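Local coordinates for LPXTG cell wall anchor domain-containing protein (Lactobacillus rhamnosus, PDB 7CBS) that serves as the basal pilin SpaB of the sortase-assembled SpaCBA pilus, where it probably holds the fibre to the cell wall and may itself contribute to adhesion, at residues 29-34 against 135-140; 75-80 against 89-94; 111-114 against 118-121. All blocks are in the same frame, centred on the assembly; numbering follows the deposited sequence.

Overall arrangement
Interactions 1 and 3 form one continuous piece of the β-domain, their centres about 8 Å apart. Strand 28-34 pairs with strand 118-128 through backbone hydrogen bonds that include, probably, V31 O to F121 N (2.7 Å) and L33 O to A119 N (2.8 Å), while F137 CE1 meets F121 CD2 at 3.8 Å inside. Interaction 2 is a pair of helices on the other side of the chain's centre from interaction 3, with centres about 25 Å apart; its centre is about 17 Å from that of interaction 1. The magnesium ion, bound at T28 and D123, lies about 7 Å from the side chain of Y120 and about 10 Å from that of V31.

Interaction 1: residues 29-34 against 135-140; sequences VDVVLH and YLFKET
V31 and L33 on one strand and F137 on the other meet through apolar side chains alone. V31 carries the shorter approach: its CG1 reaches F137 CZ at 3.5 Å. The two side chains come from opposite directions, so the far end of the ring runs into the valine branch, which lies oblique to the ring. With V31 CG1 anti to the backbone N (chi1 172°), that methyl is directed at the ring. L33 works differently, sliding past F137 so that its CD1 lies 4.1 Å from F137 CB, near the root of the phenyl group. A long, flat phenyl spans the gap between backbones whose closest CA atoms, those of L33 and F137, are 8.6 Å apart, and branched aliphatics fill in around it. F121 meets the F137 ring edge-to-face, and V70 and L170 add to the same core.

The backbone and polar side chains work outside this contact. Strand 118-128 lies between the two strands in the sheet order. Next to V31, D30 turns its carboxylate elsewhere: OD1 accepts from the backbone N of D123, a magnesium-binding residue, and OD2 is hydrogen-bonded to S166 of the second subunit.

Side chains from strands that are not neighbours, meeting across a curled sheet, make the buried core of a β-domain, consistent with the sandwich-like domains of Gram-positive pilins. The sequence YLFKET resembles the E box of such pilins, whose glutamate assists an intramolecular isopeptide bond in relatives; here E139 OE1 makes a long, weak ion pair with K35, so the glutamate lies near a lysine.

Interaction 2: residues 75-80 against 89-94; sequences ADFWQL and EVAQTT
This is a helix-helix packing contact, in which F77 and L80 of helix 74-84 meet A91, Q92 and T94 of helix 88-95 beside the β-sheet. The short segments cross obliquely, nearer antiparallel than parallel, at 136° between their directions, with axes 9.5 Å apart at their closest.

The small A91 is well suited to the middle of the interface, since its methyl lets large neighbours close over the backbone. F77 CE1 reaches A91 CB at 3.8 Å and Q92 N at the same distance, obliquely to the ring, and also touches Q92 CG. The ring gets there because its CG stands anti to the backbone N (chi1 -175°). Within its own helix, the edge of the F77 ring, at CD2, stands over one face of the W78 indole. V153, V155 and V134 of the sheet also touch F77, so this phenyl joins helices to strands. L80 CB packs on A91 CB at 4.3 Å, and L80 CD1 meets T94 CG2 at 4.0 Å.

The threonine suits its place by having two different branches: CG2 turns to the leucine, while OG1 returns to its own helix and donates to V90 O at 2.9 Å. Q92 likewise gives its aliphatic stem to F77 and its NE2 to V153 O.

Two consecutive helices folded back on each other at a slant form a splayed helical hairpin, here resting against strands 131-141 and 152-155.

Interaction 3: residues 111-114 against 118-121; sequences VVTA and EAYF
Rotation about the CA-CB bond of V111 sets CG1 anti to its own nitrogen (chi1 164°) and directs both methyls at strand 118-121, while F121, with its ring carbon beside the backbone N, swings the phenyl back to meet them. The two side chains slide past one another in opposite directions: V111 CG2 lies 3.7 Å from F121 CE1, oblique to the ring, and V111 CB is equally close to that same carbon. The other methyl, V111 CG1, sits 3.9 Å from A119 CB and 3.5 Å from Y120 O. β-Branched valine, with methyls for two neighbours at once, suits this corner, and the small A119 lets the valine approach its backbone. T113 CG2 adds a further apolar touch at A119 CB, 4.0 Å away, while its hydroxyl turns to V66 N and L63 O.

At the turn end of the pair the backbone takes over. A114 and E118 form a single antiparallel hydrogen-bonded bridge: A114 N donates to E118 O at 2.9 Å with a nearly straight angle of 165°, and E118 N returns the bond to A114 O at the same length and 160°. E118 O also receives the CA-H of T113, at 3.2 Å from T113 CA.

Past this bridge the partners diverge. The backbones of V111 and T113 bond to F68, G65 and V66, whereas strand 118-121 bonds to strand 28-34, so the turn, closed by one bridge, joins two strands that pair with different neighbours. The two hydrogen bonds of that closure use main-chain atoms only, whereas the valine, alanine and phenylalanine beyond it hold the diverging strands together by van der Waals contact.

Interaction 1: residues 29-34 against 135-140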
loop_
_atom_site.group_PDB
_atom_site.type_symbol
_atom_site.label_atom_id
_atom_site.label_comp_id
_atom_site.label_asym_id
_atom_site.label_seq_id
_atom_site.Cartn_x
_atom_site.Cartn_y
_atom_site.Cartn_z
ATOM N N VAL A 29 -1.963 4.090 2.638
ATOM C CA VAL A 29 -2.621 2.761 2.793
ATOM C C VAL A 29 -3.320 2.410 1.472
ATOM O O VAL A 29 -3.653 3.334 0.697
ATOM C CB VAL A 29 -3.600 2.756 3.985
ATOM C CG1 VAL A 29 -4.927 3.411 3.644
ATOM C CG2 VAL A 29 -3.819 1.354 4.533
ATOM N N ASP A 30 -3.520 1.115 1.226
ATOM C CA ASP A 30 -4.306 0.588 0.080
ATOM C C ASP A 30 -5.711 0.259 0.579
ATOM O O ASP A 30 -5.827 -0.331 1.663
ATOM C CB ASP A 30 -3.633 -0.640 -0.541
ATOM C CG ASP A 30 -2.249 -0.344 -1.088
ATOM O OD1 ASP A 30 -1.963 0.843 -1.324
ATOM O OD2 ASP A 30 -1.464 -1.299 -1.272
ATOM N N VAL A 31 -6.734 0.658 -0.180
ATOM C CA VAL A 31 -8.166 0.347 0.106
ATOM C C VAL A 31 -8.724 -0.439 -1.080
ATOM O O VAL A 31 -8.732 0.109 -2.203
ATOM C CB VAL A 31 -9.000 1.615 0.366
ATOM C CG1 VAL A 31 -10.485 1.293 0.452
ATOM C CG2 VAL A 31 -8.528 2.355 1.609
ATOM N N VAL A 32 -9.158 -1.675 -0.829
ATOM C CA VAL A 32 -9.872 -2.537 -1.813
ATOM C C VAL A 32 -11.335 -2.629 -1.367
ATOM O O VAL A 32 -11.584 -3.117 -0.248
ATOM C CB VAL A 32 -9.204 -3.920 -1.932
ATOM C CG1 VAL A 32 -9.700 -4.688 -3.151
ATOM C CG2 VAL A 32 -7.689 -3.797 -1.970
ATOM N N LEU A 33 -12.254 -2.108 -2.183
ATOM C CA LEU A 33 -13.722 -2.266 -2.005
ATOM C C LEU A 33 -14.167 -3.532 -2.741
ATOM O O LEU A 33 -13.817 -3.662 -3.927
ATOM C CB LEU A 33 -14.443 -1.032 -2.549
ATOM C CG LEU A 33 -15.858 -0.855 -2.008
ATOM C CD1 LEU A 33 -16.270 0.609 -2.037
ATOM C CD2 LEU A 33 -16.840 -1.726 -2.774
ATOM N N HIS A 34 -14.918 -4.407 -2.064
ATOM C CA HIS A 34 -15.469 -5.675 -2.615
ATOM C C HIS A 34 -16.976 -5.522 -2.858
ATOM O O HIS A 34 -17.724 -5.404 -1.869
ATOM C CB HIS A 34 -15.188 -6.847 -1.669
ATOM C CG HIS A 34 -13.744 -7.075 -1.376
ATOM N ND1 HIS A 34 -13.095 -8.248 -1.722
ATOM C CD2 HIS A 34 -12.834 -6.315 -0.726
ATOM C CE1 HIS A 34 -11.843 -8.191 -1.313
ATOM N NE2 HIS A 34 -11.655 -7.010 -0.707
ATOM N N TYR A 135 -12.105 9.519 3.892
ATOM C CA TYR A 135 -12.464 9.255 2.475
ATOM C C TYR A 135 -13.924 8.801 2.398
ATOM O O TYR A 135 -14.362 8.033 3.282
ATOM C CB TYR A 135 -11.488 8.239 1.874
ATOM C CG TYR A 135 -10.060 8.721 1.845
ATOM C CD1 TYR A 135 -9.650 9.678 0.930
ATOM C CD2 TYR A 135 -9.121 8.249 2.747
ATOM C CE1 TYR A 135 -8.353 10.164 0.918
ATOM C CE2 TYR A 135 -7.817 8.715 2.745
ATOM C CZ TYR A 135 -7.432 9.672 1.825
ATOM O OH TYR A 135 -6.149 10.133 1.800
ATOM N N LEU A 136 -14.651 9.312 1.398
ATOM C CA LEU A 136 -16.030 8.901 1.025
ATOM C C LEU A 136 -15.950 8.012 -0.221
ATOM O O LEU A 136 -15.339 8.447 -1.212
ATOM C CB LEU A 136 -16.867 10.155 0.750
ATOM C CG LEU A 136 -18.212 9.922 0.067
ATOM C CD1 LEU A 136 -19.110 9.050 0.928
ATOM C CD2 LEU A 136 -18.883 11.248 -0.250
ATOM N N PHE A 137 -16.553 6.821 -0.167
ATOM C CA PHE A 137 -16.550 5.812 -1.258
ATOM C C PHE A 137 -17.978 5.640 -1.788
ATOM O O PHE A 137 -18.801 5.034 -1.079
ATOM C CB PHE A 137 -15.968 4.489 -0.751
ATOM C CG PHE A 137 -14.482 4.515 -0.498
ATOM C CD1 PHE A 137 -13.583 4.348 -1.540
ATOM C CD2 PHE A 137 -13.978 4.697 0.779
ATOM C CE1 PHE A 137 -12.215 4.366 -1.308
ATOM C CE2 PHE A 137 -12.610 4.722 1.009
ATOM C CZ PHE A 137 -11.731 4.557 -0.034
ATOM N N LYS A 138 -18.250 6.154 -2.992
ATOM C CA LYS A 138 -19.579 6.107 -3.661
ATOM C C LYS A 138 -19.509 5.209 -4.901
ATOM O O LYS A 138 -18.458 5.205 -5.566
ATOM C CB LYS A 138 -20.029 7.506 -4.098
ATOM C CG LYS A 138 -20.099 8.555 -2.998
ATOM C CD LYS A 138 -20.513 9.921 -3.519
ATOM C CE LYS A 138 -21.891 9.954 -4.144
ATOM N NZ LYS A 138 -22.257 11.329 -4.564
ATOM N N GLU A 139 -20.599 4.489 -5.182
ATOM C CA GLU A 139 -20.849 3.793 -6.471
ATOM C C GLU A 139 -21.504 4.803 -7.423
ATOM O O GLU A 139 -22.670 5.164 -7.175
ATOM C CB GLU A 139 -21.740 2.565 -6.260
ATOM C CG GLU A 139 -22.086 1.837 -7.550
ATOM C CD GLU A 139 -23.054 0.676 -7.380
ATOM O OE1 GLU A 139 -22.845 -0.143 -6.465
ATOM O OE2 GLU A 139 -24.020 0.595 -8.165
ATOM N N THR A 140 -20.776 5.242 -8.455
ATOM C CA THR A 140 -21.171 6.348 -9.373
ATOM C C THR A 140 -21.603 5.799 -10.738
ATOM O O THR A 140 -22.088 6.605 -11.551
ATOM C CB THR A 140 -20.031 7.364 -9.519
ATOM O OG1 THR A 140 -18.857 6.643 -9.890
ATOM C CG2 THR A 140 -19.779 8.152 -8.250
#

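Interaction 2: residues 75-80 against 89-94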
loop_
_atom_site.group_PDB
_atom_site.type_symbol
_atom_site.label_atom_id
_atom_site.label_comp_id
_atom_site.label_asym_id
_atom_site.label_seq_id
_atom_site.Cartn_x
_atom_site.Cartn_y
_atom_site.Cartn_z
ATOM N N ALA A 75 -11.585 17.734 5.727
ATOM C CA ALA A 75 -11.862 19.081 6.289
ATOM C C ALA A 75 -13.319 19.166 6.752
ATOM O O ALA A 75 -13.544 19.631 7.891
ATOM C CB ALA A 75 -11.554 20.161 5.281
ATOM N N ASP A 76 -14.265 18.761 5.899
ATOM C CA ASP A 76 -15.722 18.756 6.205
ATOM C C ASP A 76 -15.985 17.800 7.373
ATOM O O ASP A 76 -16.776 18.167 8.263
ATOM C CB ASP A 76 -16.564 18.378 4.982
ATOM C CG ASP A 76 -16.603 19.455 3.910
ATOM O OD1 ASP A 76 -16.372 20.629 4.256
ATOM O OD2 ASP A 76 -16.858 19.114 2.732
ATOM N N PHE A 77 -15.333 16.636 7.378
ATOM C CA PHE A 77 -15.522 15.584 8.414
ATOM C C PHE A 77 -15.166 16.149 9.793
ATOM O O PHE A 77 -16.018 16.059 10.688
ATOM C CB PHE A 77 -14.715 14.318 8.109
ATOM C CG PHE A 77 -14.978 13.200 9.090
ATOM C CD1 PHE A 77 -16.069 12.358 8.930
ATOM C CD2 PHE A 77 -14.171 13.022 10.204
ATOM C CE1 PHE A 77 -16.333 11.348 9.845
ATOM C CE2 PHE A 77 -14.434 12.013 11.118
ATOM C CZ PHE A 77 -15.517 11.173 10.936
ATOM N N TRP A 78 -13.963 16.704 9.959
ATOM C CA TRP A 78 -13.458 17.188 11.277
ATOM C C TRP A 78 -14.201 18.460 11.704
ATOM O O TRP A 78 -14.288 18.701 12.916
ATOM C CB TRP A 78 -11.942 17.407 11.253
ATOM C CG TRP A 78 -11.184 16.133 11.061
ATOM C CD1 TRP A 78 -10.250 15.862 10.104
ATOM C CD2 TRP A 78 -11.335 14.928 11.833
ATOM N NE1 TRP A 78 -9.795 14.579 10.239
ATOM C CE2 TRP A 78 -10.444 13.982 11.289
ATOM C CE3 TRP A 78 -12.123 14.562 12.933
ATOM C CZ2 TRP A 78 -10.326 12.693 11.804
ATOM C CZ3 TRP A 78 -12.005 13.288 13.440
ATOM C CH2 TRP A 78 -11.122 12.366 12.877
ATOM N N GLN A 79 -14.710 19.226 10.736
ATOM C CA GLN A 79 -15.531 20.441 10.969
ATOM C C GLN A 79 -16.875 20.007 11.567
ATOM O O GLN A 79 -17.349 20.683 12.494
ATOM C CB GLN A 79 -15.687 21.221 9.660
ATOM N N LEU A 80 -17.445 18.906 11.069
ATOM C CA LEU A 80 -18.748 18.338 11.516
ATOM C C LEU A 80 -18.593 17.750 12.923
ATOM O O LEU A 80 -19.457 18.026 13.781
ATOM C CB LEU A 80 -19.193 17.267 10.514
ATOM C CG LEU A 80 -20.025 17.779 9.344
ATOM C CD1 LEU A 80 -20.200 16.696 8.300
ATOM C CD2 LEU A 80 -21.372 18.278 9.831
ATOM N N GLU A 89 -19.525 8.582 14.560
ATOM C CA GLU A 89 -20.554 7.782 13.840
ATOM C C GLU A 89 -21.558 8.724 13.160
ATOM O O GLU A 89 -21.891 8.484 11.990
ATOM C CB GLU A 89 -21.305 6.844 14.795
ATOM C CG GLU A 89 -20.523 6.389 16.022
ATOM C CD GLU A 89 -20.495 7.350 17.203
ATOM O OE1 GLU A 89 -21.582 7.763 17.676
ATOM O OE2 GLU A 89 -19.381 7.690 17.647
ATOM N N VAL A 90 -22.026 9.747 13.881
ATOM C CA VAL A 90 -23.033 10.745 13.407
ATOM C C VAL A 90 -22.473 11.464 12.174
ATOM O O VAL A 90 -23.243 11.675 11.218
ATOM C CB VAL A 90 -23.416 11.737 14.524
ATOM C CG1 VAL A 90 -24.253 12.899 14.002
ATOM C CG2 VAL A 90 -24.143 11.039 15.665
ATOM N N ALA A 91 -21.182 11.806 12.189
ATOM C CA ALA A 91 -20.475 12.529 11.104
ATOM C C ALA A 91 -20.238 11.591 9.913
ATOM O O ALA A 91 -20.320 12.061 8.755
ATOM C CB ALA A 91 -19.176 13.097 11.628
ATOM N N GLN A 92 -19.948 10.314 10.182
ATOM C CA GLN A 92 -19.812 9.258 9.144
ATOM C C GLN A 92 -21.144 9.111 8.404
ATOM O O GLN A 92 -21.117 9.009 7.168
ATOM C CB GLN A 92 -19.398 7.921 9.765
ATOM C CG GLN A 92 -17.911 7.828 10.068
ATOM C CD GLN A 92 -17.538 6.456 10.568
ATOM O OE1 GLN A 92 -17.911 6.053 11.666
ATOM N NE2 GLN A 92 -16.792 5.721 9.755
ATOM N N THR A 93 -22.258 9.096 9.140
ATOM C CA THR A 93 -23.637 8.919 8.609
ATOM C C THR A 93 -24.055 10.161 7.812
ATOM O O THR A 93 -24.687 9.985 6.762
ATOM C CB THR A 93 -24.630 8.625 9.741
ATOM O OG1 THR A 93 -24.256 7.370 10.312
ATOM C CG2 THR A 93 -26.068 8.569 9.274
ATOM N N THR A 94 -23.726 11.360 8.301
ATOM C CA THR A 94 -24.068 12.660 7.660
ATOM C C THR A 94 -23.352 12.770 6.305
ATOM O O THR A 94 -24.019 13.148 5.318
ATOM C CB THR A 94 -23.743 13.836 8.590
ATOM O OG1 THR A 94 -24.600 13.743 9.729
ATOM C CG2 THR A 94 -23.933 15.185 7.930
#

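Interaction 3: residues 111-114 against 118-121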
loop_
_atom_site.group_PDB
_atom_site.type_symbol
_atom_site.label_atom_id
_atom_site.label_comp_id
_atom_site.label_asym_id
_atom_site.label_seq_id
_atom_site.Cartn_x
_atom_site.Cartn_y
_atom_site.Cartn_z
ATOM N N VAL A 111 -12.433 4.094 -10.058
ATOM C CA VAL A 111 -11.892 2.715 -10.244
ATOM C C VAL A 111 -13.055 1.738 -10.452
ATOM O O VAL A 111 -14.043 1.821 -9.693
ATOM C CB VAL A 111 -11.021 2.315 -9.035
ATOM C CG1 VAL A 111 -10.773 0.815 -8.964
ATOM C CG2 VAL A 111 -9.705 3.080 -9.019
ATOM N N VAL A 112 -12.912 0.829 -11.423
ATOM C CA VAL A 112 -13.932 -0.184 -11.826
ATOM C C VAL A 112 -13.616 -1.500 -11.103
ATOM O O VAL A 112 -12.419 -1.791 -10.913
ATOM C CB VAL A 112 -13.950 -0.379 -13.356
ATOM C CG1 VAL A 112 -15.231 -1.055 -13.817
ATOM C CG2 VAL A 112 -13.732 0.930 -14.104
ATOM N N THR A 113 -14.645 -2.259 -10.712
ATOM C CA THR A 113 -14.511 -3.592 -10.061
ATOM C C THR A 113 -14.031 -4.614 -11.100
ATOM O O THR A 113 -14.638 -4.670 -12.185
ATOM C CB THR A 113 -15.819 -4.047 -9.401
ATOM O OG1 THR A 113 -16.903 -3.768 -10.287
ATOM C CG2 THR A 113 -16.071 -3.377 -8.069
ATOM N N ALA A 114 -12.985 -5.381 -10.771
ATOM C CA ALA A 114 -12.421 -6.477 -11.598
ATOM C C ALA A 114 -12.015 -7.648 -10.695
ATOM O O ALA A 114 -12.084 -7.496 -9.463
ATOM C CB ALA A 114 -11.251 -5.969 -12.405
ATOM N N GLU A 118 -13.433 -6.632 -7.047
ATOM C CA GLU A 118 -12.484 -5.773 -6.286
ATOM C C GLU A 118 -12.277 -4.445 -7.020
ATOM O O GLU A 118 -12.011 -4.476 -8.236
ATOM C CB GLU A 118 -11.131 -6.474 -6.134
ATOM C CG GLU A 118 -11.049 -7.419 -4.954
ATOM C CD GLU A 118 -9.860 -8.366 -5.012
ATOM O OE1 GLU A 118 -9.691 -9.008 -6.064
ATOM O OE2 GLU A 118 -9.107 -8.466 -4.015
ATOM N N ALA A 119 -12.386 -3.327 -6.293
ATOM C CA ALA A 119 -12.012 -1.965 -6.738
ATOM C C ALA A 119 -10.809 -1.502 -5.910
ATOM O O ALA A 119 -11.004 -1.197 -4.713
ATOM C CB ALA A 119 -13.186 -1.031 -6.590
ATOM N N TYR A 120 -9.623 -1.467 -6.525
ATOM C CA TYR A 120 -8.318 -1.222 -5.857
ATOM C C TYR A 120 -8.006 0.278 -5.868
ATOM O O TYR A 120 -7.954 0.878 -6.960
ATOM C CB TYR A 120 -7.211 -2.029 -6.540
ATOM C CG TYR A 120 -5.829 -1.777 -5.994
ATOM C CD1 TYR A 120 -5.069 -0.704 -6.439
ATOM C CD2 TYR A 120 -5.278 -2.605 -5.027
ATOM C CE1 TYR A 120 -3.804 -0.456 -5.933
ATOM C CE2 TYR A 120 -4.013 -2.371 -4.506
ATOM C CZ TYR A 120 -3.270 -1.297 -4.971
ATOM O OH TYR A 120 -2.018 -1.057 -4.484
ATOM N N PHE A 121 -7.801 0.853 -4.678
ATOM C CA PHE A 121 -7.360 2.256 -4.461
ATOM C C PHE A 121 -6.026 2.243 -3.713
ATOM O O PHE A 121 -6.038 2.176 -2.466
ATOM C CB PHE A 121 -8.412 3.043 -3.678
ATOM C CG PHE A 121 -9.747 3.177 -4.363
ATOM C CD1 PHE A 121 -9.978 4.194 -5.274
ATOM C CD2 PHE A 121 -10.777 2.291 -4.087
ATOM C CE1 PHE A 121 -11.212 4.332 -5.885
ATOM C CE2 PHE A 121 -12.012 2.429 -4.702
ATOM C CZ PHE A 121 -12.224 3.446 -5.603
#